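Local atomic coordinates of dual function macrocyclase-peptidase POPB (Galerina marginata, PDB entry 5N4B), a protein that cleaves peptide bonds after proline and macrocyclises the trimmed precursor peptide in the biosynthesis of the amanitin toxins. Residues A[91-94]-A[95-99]. The protein carries 1 engineered substitution. Numbering follows the deposited sequence.
Sequences LDDG and HWYWF
D93 and Y97 approach each other from opposite directions: a chi1 of 63° turns D93 CG in between its backbone N and carbonyl carbon, while Y97 CG lies anti to its carbonyl carbon and beside its N (chi1 -65°). The phenol of Y97 donates to the carboxylate, with Y97 OH 2.6 Å from D93 OD2 on the syn lone pair. The carboxylate lies at the ring edge, near its plane, and the two planes are 14° apart. The other oxygen, D93 OD1, accepts from the backbone two residues on, 2.9 Å from H95 N, a donor lying well above the carboxylate plane. This bond makes an Asx turn, which a short acid suits: OD1 takes H95 N and OD2 is left to the phenol. A weak hydrogen bond from R112 also reaches Y97 OH.

This is a beta hairpin linking strands 84-90 and 96-101, the first two strands of a four-stranded antiparallel blade in the beta-propeller domain. L91 to G94 form a type I turn with a G1 bulge, a 3:5 hairpin: G94 N donates to L91 O at 3.0 Å, and L91 N to H95 O, also at 3.0 Å, pairs the closing residues. G94 is the bulge glycine, its positive phi one that would press a side chain against the preceding carbonyl.

Against one face of the Y97 ring, the methyl L91 CD1 makes a CH-pi contact, 3.6 Å from the Y97 ring centroid and offset toward its rim. A branched leucine can supply that methyl while its side chain crosses the phenol at about a right angle; F151 of the strand 144-151 packs against both residues. The H95 ring presents an edge to the turn, CD2 lying 3.4 Å from D93 O, while ND1 is hydrogen-bonded to the carbonyl of S113.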
ATOM      1  N   LEU A  91      23.298  -4.824 -12.010  1.00 10.52           N
ATOM      2  CA  LEU A  91      23.230  -3.924 -13.154  1.00 12.82           C
ATOM      3  C   LEU A  91      24.199  -4.386 -14.231  1.00 11.91           C
ATOM      4  O   LEU A  91      25.144  -5.155 -13.974  1.00 13.99           O
ATOM      5  CB  LEU A  91      23.496  -2.470 -12.737  1.00 13.20           C
ATOM      6  CG  LEU A  91      22.557  -1.947 -11.661  1.00 12.66           C
ATOM      7  CD1 LEU A  91      22.803  -0.419 -11.503  1.00 14.42           C
ATOM      8  CD2 LEU A  91      21.107  -2.221 -12.004  1.00 14.29           C
ATOM      9  N   ASP A  92      24.048  -3.783 -15.407  1.00 14.93           N
ATOM     10  CA  ASP A  92      24.916  -4.091 -16.543  1.00 13.63           C
ATOM     11  C   ASP A  92      26.329  -3.587 -16.375  1.00 17.38           C
ATOM     12  O   ASP A  92      27.167  -3.901 -17.235  1.00 17.21           O
ATOM     13  CB  ASP A  92      24.285  -3.592 -17.842  1.00 15.70           C
ATOM     14  CG  ASP A  92      23.150  -4.449 -18.322  1.00 19.25           C
ATOM     15  OD1 ASP A  92      22.519  -5.234 -17.562  1.00 18.09           O
ATOM     16  OD2 ASP A  92      22.911  -4.373 -19.557  1.00 24.10           O
ATOM     17  N   ASP A  93      26.649  -2.805 -15.337  1.00 15.15           N
ATOM     18  CA  ASP A  93      28.041  -2.522 -14.997  1.00 16.35           C
ATOM     19  C   ASP A  93      28.764  -3.649 -14.270  1.00 15.49           C
ATOM     20  O   ASP A  93      29.955  -3.492 -13.972  1.00 18.32           O
ATOM     21  CB  ASP A  93      28.156  -1.198 -14.217  1.00 17.64           C
ATOM     22  CG  ASP A  93      27.427  -1.217 -12.849  1.00 15.47           C
ATOM     23  OD1 ASP A  93      26.867  -2.269 -12.459  1.00 15.93           O
ATOM     24  OD2 ASP A  93      27.483  -0.164 -12.202  1.00 16.91           O
ATOM     25  N   GLY A  94      28.079  -4.755 -13.974  1.00 15.40           N
ATOM     26  CA  GLY A  94      28.627  -5.876 -13.266  1.00 14.53           C
ATOM     27  C   GLY A  94      28.518  -5.769 -11.770  1.00 15.46           C
ATOM     28  O   GLY A  94      28.923  -6.713 -11.075  1.00 14.97           O
ATOM     29  N   HIS A  95      28.013  -4.648 -11.245  1.00 14.01           N
ATOM     30  CA  HIS A  95      27.942  -4.479  -9.802  1.00 11.37           C
ATOM     31  C   HIS A  95      26.511  -4.676  -9.315  1.00 12.38           C
ATOM     32  O   HIS A  95      25.554  -4.567 -10.066  1.00 12.18           O
ATOM     33  CB  HIS A  95      28.477  -3.085  -9.428  1.00 13.25           C
ATOM     34  CG  HIS A  95      29.964  -2.969  -9.588  1.00 13.23           C
ATOM     35  ND1 HIS A  95      30.828  -2.967  -8.521  1.00 16.47           N
ATOM     36  CD2 HIS A  95      30.739  -2.972 -10.704  1.00 15.73           C
ATOM     37  CE1 HIS A  95      32.078  -2.890  -8.969  1.00 16.72           C
ATOM     38  NE2 HIS A  95      32.052  -2.914 -10.287  1.00 16.28           N
ATOM     39  N   TRP A  96      26.422  -4.986  -8.034  1.00 11.83           N
ATOM     40  CA  TRP A  96      25.176  -5.276  -7.361  1.00 10.12           C
ATOM     41  C   TRP A  96      24.801  -4.123  -6.441  1.00  9.89           C
ATOM     42  O   TRP A  96      25.651  -3.568  -5.730  1.00 11.66           O
ATOM     43  CB  TRP A  96      25.363  -6.564  -6.550  1.00 10.94           C
ATOM     44  CG  TRP A  96      25.600  -7.788  -7.324  1.00 10.51           C
ATOM     45  CD1 TRP A  96      26.777  -8.199  -7.815  1.00 12.29           C
ATOM     46  CD2 TRP A  96      24.645  -8.765  -7.669  1.00 10.94           C
ATOM     47  NE1 TRP A  96      26.621  -9.412  -8.463  1.00 14.01           N
ATOM     48  CE2 TRP A  96      25.307  -9.771  -8.374  1.00 12.29           C
ATOM     49  CE3 TRP A  96      23.273  -8.894  -7.464  1.00 11.06           C
ATOM     50  CZ2 TRP A  96      24.647 -10.902  -8.849  1.00 12.30           C
ATOM     51  CZ3 TRP A  96      22.623 -10.016  -7.964  1.00 11.60           C
ATOM     52  CH2 TRP A  96      23.316 -11.001  -8.622  1.00 13.76           C
ATOM     53  N   TYR A  97      23.522  -3.789  -6.430  1.00  8.77           N
ATOM     54  CA  TYR A  97      23.021  -2.637  -5.685  1.00  9.36           C
ATOM     55  C   TYR A  97      21.856  -3.075  -4.807  1.00  8.88           C
ATOM     56  O   TYR A  97      20.998  -3.848  -5.241  1.00  9.59           O
ATOM     57  CB  TYR A  97      22.547  -1.563  -6.660  1.00 10.61           C
ATOM     58  CG  TYR A  97      23.604  -0.952  -7.517  1.00  9.89           C
ATOM     59  CD1 TYR A  97      24.221  -1.686  -8.551  1.00 11.33           C
ATOM     60  CD2 TYR A  97      24.009   0.351  -7.305  1.00 11.00           C
ATOM     61  CE1 TYR A  97      25.203  -1.096  -9.361  1.00 12.96           C
ATOM     62  CE2 TYR A  97      24.967   0.942  -8.122  1.00 13.58           C
ATOM     63  CZ  TYR A  97      25.554   0.192  -9.142  1.00 12.52           C
ATOM     64  OH  TYR A  97      26.509   0.794  -9.953  1.00 17.37           O
ATOM     65  N   TRP A  98      21.793  -2.562  -3.588  1.00  8.74           N
ATOM     66  CA  TRP A  98      20.755  -2.970  -2.663  1.00  7.77           C
ATOM     67  C   TRP A  98      20.548  -1.860  -1.640  1.00  7.30           C
ATOM     68  O   TRP A  98      21.451  -1.055  -1.367  1.00  8.98           O
ATOM     69  CB  TRP A  98      21.122  -4.293  -1.939  1.00  7.62           C
ATOM     70  CG  TRP A  98      22.262  -4.191  -1.003  1.00  8.14           C
ATOM     71  CD1 TRP A  98      22.192  -4.010   0.360  1.00  9.41           C
ATOM     72  CD2 TRP A  98      23.663  -4.238  -1.325  1.00  8.12           C
ATOM     73  NE1 TRP A  98      23.470  -3.919   0.890  1.00 10.43           N
ATOM     74  CE2 TRP A  98      24.382  -4.054  -0.121  1.00 11.09           C
ATOM     75  CE3 TRP A  98      24.371  -4.392  -2.504  1.00 10.60           C
ATOM     76  CZ2 TRP A  98      25.777  -4.079  -0.069  1.00 12.32           C
ATOM     77  CZ3 TRP A  98      25.758  -4.410  -2.444  1.00 11.21           C
ATOM     78  CH2 TRP A  98      26.432  -4.229  -1.249  1.00 11.26           C
ATOM     79  N   PHE A  99      19.367  -1.845  -1.035  1.00  7.18           N
ATOM     80  CA  PHE A  99      19.078  -0.900   0.051  1.00  7.41           C
ATOM     81  C   PHE A  99      19.444  -1.502   1.396  1.00  8.15           C
ATOM     82  O   PHE A  99      19.278  -2.693   1.646  1.00  8.20           O
ATOM     83  CB  PHE A  99      17.592  -0.493   0.059  1.00  7.15           C
ATOM     84  CG  PHE A  99      17.231   0.420  -1.055  1.00  7.73           C
ATOM     85  CD1 PHE A  99      17.444   1.782  -0.941  1.00 10.77           C
ATOM     86  CD2 PHE A  99      16.673  -0.089  -2.207  1.00 11.02           C
ATOM     87  CE1 PHE A  99      17.110   2.626  -1.977  1.00 11.66           C
ATOM     88  CE2 PHE A  99      16.311   0.767  -3.229  1.00 13.93           C
ATOM     89  CZ  PHE A  99      16.539   2.126  -3.102  1.00 11.20           C
TER